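Local coordinates for protein trichothecene 3-O-acetyltransferase (Gibberella zeae, PDB 2RKV) that acetylates the 3-hydroxyl group of trichothecene mycotoxins such as T-2 toxin, using acetyl-coenzyme A as the probable donor, as a member of the BAHD acyltransferase superfamily, at residues S24-V29 and G147-V152; S40-G45 and Y388-G393; V85-R90 and Q140-K145; A104-A109 and K396-R401. All coordinates share one frame; numbering follows the deposited sequence.

Interaction 1 of 4, residues S24-V29 and G147-V152; sequences SLLYPV and GLILTV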
# COMPACT_ATOMS: atom_id res chain seq x y z
N SER A 24 -6.07 -7.73 4.41
CA SER A 24 -6.95 -8.80 4.86
C SER A 24 -8.11 -9.01 3.91
O SER A 24 -8.71 -8.05 3.42
CB SER A 24 -7.49 -8.52 6.28
OG SER A 24 -6.43 -8.37 7.21
N LEU A 25 -8.43 -10.29 3.68
CA LEU A 25 -9.55 -10.71 2.87
C LEU A 25 -10.51 -11.49 3.78
O LEU A 25 -10.10 -12.42 4.46
CB LEU A 25 -9.07 -11.59 1.70
CG LEU A 25 -8.37 -10.91 0.51
CD1 LEU A 25 -7.10 -10.17 0.90
CD2 LEU A 25 -8.07 -11.92 -0.62
N LEU A 26 -11.77 -11.06 3.80
CA LEU A 26 -12.81 -11.69 4.60
C LEU A 26 -13.71 -12.55 3.72
O LEU A 26 -14.19 -12.09 2.68
CB LEU A 26 -13.66 -10.62 5.32
CG LEU A 26 -14.92 -11.11 6.05
CD1 LEU A 26 -14.53 -11.89 7.32
CD2 LEU A 26 -15.83 -9.93 6.39
N TYR A 27 -13.94 -13.79 4.14
CA TYR A 27 -14.85 -14.70 3.47
C TYR A 27 -15.86 -15.22 4.48
O TYR A 27 -15.46 -15.54 5.61
CB TYR A 27 -14.11 -15.92 2.93
CG TYR A 27 -13.04 -15.63 1.92
CD1 TYR A 27 -13.31 -15.73 0.56
CD2 TYR A 27 -11.75 -15.31 2.32
CE1 TYR A 27 -12.32 -15.48 -0.38
CE2 TYR A 27 -10.75 -15.06 1.38
CZ TYR A 27 -11.05 -15.15 0.03
OH TYR A 27 -10.07 -14.92 -0.91
N PRO A 28 -17.13 -15.36 4.07
CA PRO A 28 -18.05 -16.08 4.95
C PRO A 28 -17.73 -17.57 4.93
O PRO A 28 -17.26 -18.11 3.92
CB PRO A 28 -19.42 -15.82 4.30
CG PRO A 28 -19.12 -15.65 2.87
CD PRO A 28 -17.80 -14.92 2.83
N VAL A 29 -17.98 -18.23 6.07
CA VAL A 29 -17.83 -19.68 6.18
C VAL A 29 -19.12 -20.19 6.79
O VAL A 29 -19.44 -19.87 7.94
CB VAL A 29 -16.62 -20.06 7.05
CG1 VAL A 29 -16.59 -21.57 7.31
CG2 VAL A 29 -15.30 -19.59 6.41
N GLY A 147 -17.04 -17.00 9.66
CA GLY A 147 -16.14 -16.45 8.65
C GLY A 147 -14.69 -16.85 8.72
O GLY A 147 -14.26 -17.64 9.57
N LEU A 148 -13.92 -16.28 7.80
CA LEU A 148 -12.48 -16.48 7.74
C LEU A 148 -11.86 -15.15 7.35
O LEU A 148 -12.34 -14.50 6.41
CB LEU A 148 -12.15 -17.54 6.67
CG LEU A 148 -10.67 -17.75 6.32
CD1 LEU A 148 -9.99 -18.57 7.40
CD2 LEU A 148 -10.54 -18.42 4.95
N ILE A 149 -10.81 -14.75 8.06
CA ILE A 149 -10.01 -13.60 7.63
C ILE A 149 -8.64 -14.09 7.24
O ILE A 149 -7.91 -14.64 8.07
CB ILE A 149 -9.89 -12.50 8.73
CG1 ILE A 149 -11.27 -11.95 9.10
CG2 ILE A 149 -8.94 -11.37 8.28
CD1 ILE A 149 -11.27 -11.11 10.36
N LEU A 150 -8.29 -13.89 5.97
CA LEU A 150 -6.96 -14.21 5.48
C LEU A 150 -6.15 -12.93 5.45
O LEU A 150 -6.55 -11.97 4.80
CB LEU A 150 -7.03 -14.81 4.07
CG LEU A 150 -5.70 -14.90 3.30
CD1 LEU A 150 -4.67 -15.76 4.04
CD2 LEU A 150 -5.91 -15.40 1.89
N THR A 151 -5.01 -12.92 6.14
CA THR A 151 -4.16 -11.73 6.14
C THR A 151 -2.81 -12.06 5.52
O THR A 151 -2.21 -13.09 5.84
CB THR A 151 -3.98 -11.16 7.55
OG1 THR A 151 -5.26 -10.83 8.10
CG2 THR A 151 -3.07 -9.89 7.53
N VAL A 152 -2.35 -11.19 4.62
CA VAL A 152 -1.05 -11.38 3.99
C VAL A 152 -0.16 -10.18 4.30
O VAL A 152 -0.57 -9.04 4.06
CB VAL A 152 -1.17 -11.53 2.46
CG1 VAL A 152 0.18 -11.83 1.85
CG2 VAL A 152 -2.20 -12.61 2.07

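Interaction 2 of 4, residues S40-G45 and Y388-G393; sequences STFEQG and YDFGLG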
# COMPACT_ATOMS: atom_id res chain seq x y z
N SER A 40 -5.84 -27.19 5.02
CA SER A 40 -5.02 -28.11 4.22
C SER A 40 -4.87 -27.64 2.76
O SER A 40 -3.79 -27.76 2.17
CB SER A 40 -5.54 -29.55 4.31
OG SER A 40 -6.86 -29.63 3.87
N THR A 41 -5.94 -27.11 2.19
CA THR A 41 -5.88 -26.54 0.83
C THR A 41 -4.87 -25.40 0.79
O THR A 41 -4.04 -25.33 -0.12
CB THR A 41 -7.26 -26.05 0.35
OG1 THR A 41 -8.10 -27.19 0.15
CG2 THR A 41 -7.14 -25.23 -0.96
N PHE A 42 -4.93 -24.53 1.78
CA PHE A 42 -4.01 -23.40 1.84
C PHE A 42 -2.55 -23.84 2.03
O PHE A 42 -1.65 -23.33 1.35
CB PHE A 42 -4.45 -22.44 2.94
CG PHE A 42 -3.94 -21.04 2.76
CD1 PHE A 42 -2.89 -20.57 3.56
CD2 PHE A 42 -4.50 -20.20 1.81
CE1 PHE A 42 -2.41 -19.27 3.40
CE2 PHE A 42 -4.02 -18.90 1.64
CZ PHE A 42 -2.97 -18.44 2.44
N GLU A 43 -2.32 -24.81 2.91
CA GLU A 43 -0.97 -25.30 3.15
C GLU A 43 -0.39 -25.99 1.92
O GLU A 43 0.79 -25.81 1.59
CB GLU A 43 -0.92 -26.19 4.40
CG GLU A 43 -1.17 -25.36 5.66
CD GLU A 43 -0.61 -25.97 6.93
OE1 GLU A 43 -1.15 -26.99 7.40
OE2 GLU A 43 0.36 -25.39 7.49
N GLN A 44 -1.24 -26.75 1.22
CA GLN A 44 -0.83 -27.42 -0.00
C GLN A 44 -0.50 -26.40 -1.10
O GLN A 44 0.45 -26.58 -1.87
CB GLN A 44 -1.90 -28.43 -0.44
CG GLN A 44 -1.88 -29.71 0.39
CD GLN A 44 -3.25 -30.38 0.53
OE1 GLN A 44 -4.20 -30.06 -0.18
NE2 GLN A 44 -3.34 -31.32 1.47
N GLY A 45 -1.27 -25.31 -1.15
CA GLY A 45 -1.00 -24.21 -2.08
C GLY A 45 0.36 -23.58 -1.81
O GLY A 45 1.15 -23.35 -2.74
N TYR A 388 -9.81 -13.32 -6.00
CA TYR A 388 -9.14 -14.58 -5.60
C TYR A 388 -9.95 -15.40 -4.60
O TYR A 388 -10.43 -14.86 -3.60
CB TYR A 388 -7.72 -14.34 -5.05
CG TYR A 388 -6.90 -13.32 -5.85
CD1 TYR A 388 -7.04 -13.20 -7.23
CD2 TYR A 388 -5.99 -12.49 -5.20
CE1 TYR A 388 -6.32 -12.24 -7.96
CE2 TYR A 388 -5.25 -11.54 -5.91
CZ TYR A 388 -5.42 -11.42 -7.28
OH TYR A 388 -4.70 -10.48 -7.98
N ASP A 389 -10.07 -16.70 -4.87
CA ASP A 389 -10.85 -17.61 -4.02
C ASP A 389 -9.97 -18.66 -3.33
O ASP A 389 -10.42 -19.35 -2.43
CB ASP A 389 -11.95 -18.30 -4.82
CG ASP A 389 -11.39 -19.10 -5.99
OD1 ASP A 389 -10.84 -20.19 -5.77
OD2 ASP A 389 -11.53 -18.64 -7.15
N PHE A 390 -8.72 -18.78 -3.80
CA PHE A 390 -7.76 -19.74 -3.21
C PHE A 390 -8.23 -21.20 -3.16
O PHE A 390 -7.75 -21.97 -2.33
CB PHE A 390 -7.31 -19.27 -1.81
CG PHE A 390 -6.69 -17.91 -1.80
CD1 PHE A 390 -7.48 -16.78 -1.58
CD2 PHE A 390 -5.33 -17.75 -2.04
CE1 PHE A 390 -6.91 -15.50 -1.60
CE2 PHE A 390 -4.74 -16.49 -2.05
CZ PHE A 390 -5.54 -15.35 -1.83
N GLY A 391 -9.16 -21.57 -4.04
CA GLY A 391 -9.69 -22.95 -4.06
C GLY A 391 -10.37 -23.35 -2.75
O GLY A 391 -10.52 -24.55 -2.47
N LEU A 392 -10.80 -22.36 -1.97
CA LEU A 392 -11.35 -22.65 -0.64
C LEU A 392 -12.83 -23.01 -0.68
O LEU A 392 -13.37 -23.48 0.32
CB LEU A 392 -11.12 -21.47 0.32
CG LEU A 392 -9.67 -21.03 0.54
CD1 LEU A 392 -9.60 -19.81 1.47
CD2 LEU A 392 -8.78 -22.18 1.05
N GLY A 393 -13.48 -22.77 -1.82
CA GLY A 393 -14.92 -23.05 -1.98
C GLY A 393 -15.84 -22.09 -1.24
O GLY A 393 -17.00 -22.41 -0.97
O HOH W 1 -10.53 -26.43 -0.48

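Interaction 3 of 4, residues V85-R90 and Q140-K145; sequences VVKDLR and QLNFIK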
# COMPACT_ATOMS: atom_id res chain seq x y z
N VAL A 85 0.23 -18.78 9.99
CA VAL A 85 -0.24 -18.95 11.35
C VAL A 85 -1.74 -19.17 11.24
O VAL A 85 -2.42 -18.45 10.51
CB VAL A 85 0.04 -17.67 12.21
CG1 VAL A 85 -0.69 -17.72 13.56
CG2 VAL A 85 1.54 -17.48 12.42
N VAL A 86 -2.25 -20.16 11.97
CA VAL A 86 -3.68 -20.40 12.06
C VAL A 86 -4.13 -20.00 13.45
O VAL A 86 -3.56 -20.46 14.45
CB VAL A 86 -4.03 -21.88 11.76
CG1 VAL A 86 -5.54 -22.11 11.83
CG2 VAL A 86 -3.48 -22.30 10.39
N LYS A 87 -5.12 -19.10 13.50
CA LYS A 87 -5.68 -18.58 14.75
C LYS A 87 -7.18 -18.84 14.81
O LYS A 87 -7.91 -18.40 13.91
CB LYS A 87 -5.46 -17.07 14.82
CG LYS A 87 -4.38 -16.59 15.76
CD LYS A 87 -4.86 -15.31 16.39
CE LYS A 87 -3.74 -14.46 16.96
NZ LYS A 87 -4.35 -13.27 17.59
N ASP A 88 -7.64 -19.53 15.85
CA ASP A 88 -9.07 -19.77 16.02
C ASP A 88 -9.69 -18.74 16.97
O ASP A 88 -9.50 -18.82 18.19
CB ASP A 88 -9.36 -21.19 16.52
CG ASP A 88 -10.86 -21.47 16.68
OD1 ASP A 88 -11.69 -20.66 16.19
OD2 ASP A 88 -11.21 -22.51 17.28
N LEU A 89 -10.45 -17.80 16.41
CA LEU A 89 -11.03 -16.69 17.17
C LEU A 89 -12.54 -16.83 17.35
O LEU A 89 -13.20 -15.90 17.81
CB LEU A 89 -10.70 -15.35 16.50
CG LEU A 89 -9.23 -15.04 16.23
CD1 LEU A 89 -9.09 -13.80 15.32
CD2 LEU A 89 -8.46 -14.86 17.51
N ARG A 90 -13.08 -17.99 16.99
CA ARG A 90 -14.53 -18.22 17.04
C ARG A 90 -15.12 -18.00 18.43
O ARG A 90 -16.26 -17.53 18.56
CB ARG A 90 -14.90 -19.62 16.55
CG ARG A 90 -14.72 -19.82 15.05
CD ARG A 90 -14.93 -21.27 14.66
NE ARG A 90 -13.86 -22.11 15.20
CZ ARG A 90 -13.85 -23.43 15.16
NH1 ARG A 90 -14.86 -24.10 14.61
NH2 ARG A 90 -12.83 -24.09 15.69
N GLN A 140 -1.68 -15.31 7.69
CA GLN A 140 -2.46 -15.70 8.86
C GLN A 140 -3.88 -16.04 8.43
O GLN A 140 -4.52 -15.27 7.71
CB GLN A 140 -2.45 -14.61 9.94
CG GLN A 140 -3.12 -15.03 11.26
CD GLN A 140 -2.54 -14.31 12.46
OE1 GLN A 140 -1.32 -14.22 12.61
NE2 GLN A 140 -3.41 -13.79 13.32
N LEU A 141 -4.34 -17.22 8.84
CA LEU A 141 -5.72 -17.64 8.65
C LEU A 141 -6.41 -17.50 9.99
O LEU A 141 -6.02 -18.17 10.94
CB LEU A 141 -5.81 -19.10 8.20
CG LEU A 141 -5.32 -19.41 6.78
CD1 LEU A 141 -5.25 -20.93 6.54
CD2 LEU A 141 -6.20 -18.74 5.74
N ASN A 142 -7.42 -16.63 10.06
CA ASN A 142 -8.15 -16.39 11.30
C ASN A 142 -9.56 -16.93 11.17
O ASN A 142 -10.33 -16.47 10.32
CB ASN A 142 -8.23 -14.88 11.59
CG ASN A 142 -6.87 -14.23 11.64
OD1 ASN A 142 -6.18 -14.27 12.66
ND2 ASN A 142 -6.46 -13.60 10.52
N PHE A 143 -9.92 -17.92 12.00
CA PHE A 143 -11.30 -18.38 12.04
C PHE A 143 -12.10 -17.42 12.92
O PHE A 143 -11.74 -17.20 14.07
CB PHE A 143 -11.46 -19.78 12.66
CG PHE A 143 -10.52 -20.83 12.13
CD1 PHE A 143 -9.93 -20.73 10.87
CD2 PHE A 143 -10.27 -21.94 12.90
CE1 PHE A 143 -9.08 -21.73 10.41
CE2 PHE A 143 -9.43 -22.95 12.45
CZ PHE A 143 -8.82 -22.84 11.20
N ILE A 144 -13.17 -16.84 12.38
CA ILE A 144 -14.07 -16.04 13.20
C ILE A 144 -15.48 -16.63 13.10
O ILE A 144 -15.76 -17.45 12.21
CB ILE A 144 -14.08 -14.54 12.77
CG1 ILE A 144 -14.72 -14.38 11.39
CG2 ILE A 144 -12.65 -13.96 12.85
CD1 ILE A 144 -15.00 -12.91 10.99
N LYS A 145 -16.36 -16.24 14.02
CA LYS A 145 -17.71 -16.75 13.97
C LYS A 145 -18.30 -16.46 12.59
O LYS A 145 -18.39 -15.29 12.18
CB LYS A 145 -18.58 -16.14 15.08
CG LYS A 145 -20.00 -16.67 15.07
CD LYS A 145 -20.82 -16.10 16.22
CE LYS A 145 -22.25 -16.61 16.15
NZ LYS A 145 -23.06 -16.12 17.31
O HOH W 2 -15.23 -14.65 16.23

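Interaction 4 of 4, residues A104-A109 and K396-R401; sequences AGYPMA and KPETVR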
# COMPACT_ATOMS: atom_id res chain seq x y z
N ALA A 104 -21.43 -3.29 11.10
CA ALA A 104 -20.60 -2.09 11.19
C ALA A 104 -19.99 -1.65 9.85
O ALA A 104 -19.30 -0.64 9.78
CB ALA A 104 -19.50 -2.29 12.22
N GLY A 105 -20.23 -2.43 8.79
CA GLY A 105 -19.70 -2.12 7.46
C GLY A 105 -18.20 -2.34 7.30
O GLY A 105 -17.54 -1.61 6.56
N TYR A 106 -17.68 -3.36 7.99
CA TYR A 106 -16.26 -3.74 7.89
C TYR A 106 -15.27 -2.61 8.25
O TYR A 106 -14.40 -2.24 7.45
CB TYR A 106 -15.95 -4.32 6.49
CG TYR A 106 -17.05 -5.18 5.92
CD1 TYR A 106 -17.95 -4.67 4.99
CD2 TYR A 106 -17.21 -6.51 6.33
CE1 TYR A 106 -18.97 -5.44 4.46
CE2 TYR A 106 -18.23 -7.31 5.80
CZ TYR A 106 -19.12 -6.75 4.87
OH TYR A 106 -20.14 -7.50 4.33
N PRO A 107 -15.37 -2.08 9.49
CA PRO A 107 -14.48 -1.00 9.89
C PRO A 107 -13.04 -1.44 10.11
O PRO A 107 -12.79 -2.60 10.46
CB PRO A 107 -15.08 -0.52 11.22
CG PRO A 107 -15.74 -1.71 11.76
CD PRO A 107 -16.29 -2.47 10.58
N MET A 108 -12.11 -0.51 9.92
CA MET A 108 -10.69 -0.79 10.12
C MET A 108 -10.40 -1.30 11.53
O MET A 108 -9.54 -2.16 11.73
CB MET A 108 -9.86 0.45 9.84
CG MET A 108 -8.42 0.15 9.45
SD MET A 108 -7.56 1.67 9.09
CE MET A 108 -6.15 1.08 8.14
N ALA A 109 -11.14 -0.77 12.50
CA ALA A 109 -10.96 -1.14 13.91
C ALA A 109 -11.21 -2.63 14.18
O ALA A 109 -10.70 -3.17 15.16
CB ALA A 109 -11.85 -0.27 14.81
N LYS A 396 -15.86 -15.46 -3.62
CA LYS A 396 -14.90 -14.36 -3.60
C LYS A 396 -14.95 -13.63 -2.25
O LYS A 396 -15.93 -13.80 -1.50
CB LYS A 396 -15.17 -13.37 -4.74
CG LYS A 396 -15.20 -14.00 -6.14
CD LYS A 396 -13.94 -14.76 -6.49
CE LYS A 396 -13.94 -15.17 -7.96
NZ LYS A 396 -12.85 -16.15 -8.23
N PRO A 397 -13.92 -12.82 -1.94
CA PRO A 397 -13.93 -12.04 -0.70
C PRO A 397 -15.20 -11.21 -0.55
O PRO A 397 -15.68 -10.65 -1.54
CB PRO A 397 -12.73 -11.10 -0.86
CG PRO A 397 -11.78 -11.88 -1.70
CD PRO A 397 -12.68 -12.57 -2.71
N GLU A 398 -15.73 -11.16 0.67
CA GLU A 398 -16.86 -10.31 1.00
C GLU A 398 -16.39 -8.86 1.16
O GLU A 398 -17.13 -7.92 0.84
CB GLU A 398 -17.53 -10.82 2.28
CG GLU A 398 -18.67 -9.97 2.78
CD GLU A 398 -19.52 -10.70 3.81
OE1 GLU A 398 -19.76 -11.92 3.65
OE2 GLU A 398 -19.95 -10.05 4.77
N THR A 399 -15.17 -8.70 1.66
CA THR A 399 -14.48 -7.42 1.69
C THR A 399 -12.97 -7.61 1.66
O THR A 399 -12.46 -8.71 1.94
CB THR A 399 -14.89 -6.52 2.90
OG1 THR A 399 -14.47 -5.17 2.66
CG2 THR A 399 -14.28 -7.03 4.22
N VAL A 400 -12.26 -6.54 1.32
CA VAL A 400 -10.80 -6.52 1.27
C VAL A 400 -10.36 -5.24 1.97
O VAL A 400 -10.59 -4.15 1.45
CB VAL A 400 -10.28 -6.53 -0.18
CG1 VAL A 400 -8.75 -6.50 -0.21
CG2 VAL A 400 -10.83 -7.73 -0.96
N ARG A 401 -9.78 -5.38 3.15
CA ARG A 401 -9.48 -4.23 4.01
C ARG A 401 -8.07 -4.29 4.59
O ARG A 401 -7.56 -5.37 4.92
CB ARG A 401 -10.47 -4.15 5.18
CG ARG A 401 -11.95 -4.11 4.81
CD ARG A 401 -12.32 -2.82 4.05
NE ARG A 401 -13.58 -2.26 4.56
CZ ARG A 401 -14.51 -1.67 3.81
NH1 ARG A 401 -14.38 -1.58 2.49
NH2 ARG A 401 -15.60 -1.19 4.40

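Interaction 1 of 4, residues S24-V29 and G147-V152
Leu-25 with Leu-150 and Tyr-27 with Leu-148 are the hydrogen-bonded pairs of two antiparallel strands. Leu-25 N gives to Leu-150 O at 2.8 Å, and Leu-150 N returns the bond to Leu-25 O at 2.8 Å. Tyr-27 N reaches Leu-148 O at 2.9 Å, nearly straight (170°). The return bond from Leu-148 N to Tyr-27 O is more bent, at 148°. At the non-hydrogen-bonded pairs the CA hydrogens of Leu-26 and Ile-149 point at carbonyls opposite. The two strands are neighbours inside a five-stranded mixed sheet, within the N-terminal domain of this BAHD-type acyltransferase. Strand 137-144 flanks 147-155, and strand 399-401 flanks 20-28.

One polar side-chain pair spans the strands. Ser-24 OG donates to Thr-151 OG1 at 2.9 Å. Thr-151 OG1 is also bonded to Ile-116 O.

The other contacts are apolar. On the face of Ser-24 and Leu-26, Leu-26 CD1 rests on Ile-149 CG1 at 3.7 Å. The CG of Leu-26 lies opposite its backbone N (chi1 172°), which turns CD1 towards strand 147-155. On the other face, Tyr-27 CD2 lies 4.2 Å from Leu-148 CD2, while the ring's OH bonds to Tyr-388 O. Val-29 CG2 closes over Leu-148 CB at 3.8 Å, and helix 35-52 covers both residues through Ile-38.

Interaction 2 of 4, residues S40-G45 and Y388-G393
Thr-41 meets the loop with its methyl group. Thr-41 CG2 lies 3.6 Å from Phe-390 O and 3.8 Å from Gly-391 O. The same methyl touches Leu-392 CD2 at 4.0 Å. Phe-42, next on the helix, sends its ring alongside that of Phe-390, both pointing the same way. Phe-42 CE2 and Phe-390 CD2 are 4.1 Å apart, with the Phe-390 atom at the edge of the Phe-42 ring.

A water completes this shell. It lies 2.6 Å from Thr-41 OG1 and donates to Gly-391 O. Thr-41 OG1 is also bonded to Thr-37 O, one helical turn back, which fixes the rotation that leaves the methyl facing the loop.

Further out, the loop is held by its own bonds. Asp-389 OD1 accepts from Gly-391 N at 2.8 Å, forming an Asx turn within a type I' turn from Asp-389 to Leu-392. Arg-176 and Lys-396 pair with the two oxygens of this carboxylate, and Ser-172 OG bonds Phe-390 N. The sequence Asp-Phe-Gly-Leu-Gly is a variant of the DFGWG motif of BAHD acyltransferases, which is regarded as structural and lies away from the active site.

Interaction 3 of 4, residues V85-R90 and Q140-K145
Phe-143 is the largest bump of this contact, and Val-86 and Asp-88 form its seat. Val-86 CG1 presses on the far end of the ring, 3.4 Å from Phe-143 CZ. That methyl is trans to the backbone N of Val-86 (chi1 -179°), which aims it along the strand at the ring. Asp-88 stands at about a right angle to Phe-143, with its CB 3.8 Å from Phe-143 CD2. Helix 35-52 lies over this face, where Val-39 touches Val-86 and Phe-143, and Tyr-35 stacks on the Phe-143 ring.

The opposite face is filled by longer, flatter groups. The amide of Gln-140 lies beside Val-85, with Gln-140 OE1 3.7 Å from Val-85 CG1. Gln-140 NE2 bonds Asn-142 OD1 (2.9 Å). In the conformer given here, one of two, the aliphatic part of Lys-87 crosses that NE2 and runs along Asn-142, and its amine bonds Ile-115 O. Beyond it, Leu-89 CD1 fits against Asn-142 CB.

Strand 83-88 is an outermost strand of the five-stranded mixed sheet and runs parallel to 137-144. Lys-87 is bonded both ways, from its N to Leu-141 O and from Phe-143 N to its O. Leu-89 N then donates to Phe-143 O at 2.7 Å.

Arg-90 grips Asp-88 side-on, from NE to OD1 and from NH2 to OD2, both at 2.8 Å. Arg-90 N also reaches OD1, from the other face of the carboxylate, closing an Asx turn. Three bonds thus hold the Asp-88 side chain beside the phenyl ring, and its charge is probably largely balanced within its own segment.

Interaction 4 of 4, residues A104-A109 and K396-R401
Tyr-106 gives the most surface to this contact, and both of its ends are bonded. Its hydroxyl donates to Glu-398 OE2 at 2.6 Å. The carboxylate is turned about 80° from the ring. OE2 lies near the ring plane at the ring's edge, and the hydroxyl meets it on the anti side of the carboxylate. Arg-102 forms a salt bridge to the same oxygen, which would favour the ionised form of Glu-398. Over one face of the ring lies Thr-399, whose CB is 4.1 Å from the ring centroid in a CH-pi contact. Thr-399 CG2 touches the rim at Tyr-106 CD2, 3.6 Å away.

Arg-401 takes the backbone end. Its NE bonds Tyr-106 O at 3.0 Å, nearly straight at 169°, in the plane of the guanidinium and on a carbonyl lone pair. Bends at chi2 and chi3 bring the group round to this carbonyl. Its NH2 reaches Gly-105 O at 2.9 Å, but the bond is weak.

Gly-105, with positive phi, ends helix 98-104 in a Schellman motif. The arrangement thus joins a helix end and its following turn to strand 399-401, the edge strand that the later part of the chain adds to the N-terminal sheet, as in other BAHD acyltransferases.

How the interactions relate
Interactions 1, 3 and 4 share one five-stranded mixed sheet, in the order 83-88, 137-144, 147-155, 20-28, 399-401. Interaction 1 holds the middle, with its centre about 9 Å from those of interactions 3 and 4, which lie about 16 Å apart. The centre of interaction 2 is about 12 Å from that of interaction 1, and the two touch where helix 35-52 and the loop 388-393 pack on the sheet through Leu-150 and Tyr-27. Along the chain, interaction 3 is nested inside the loop closed by interaction 1. Interactions 2 and 4 instead bring residues 388-401 back to the N-terminal region, and they touch within that stretch. The late chain thereby completes the N-terminal domain.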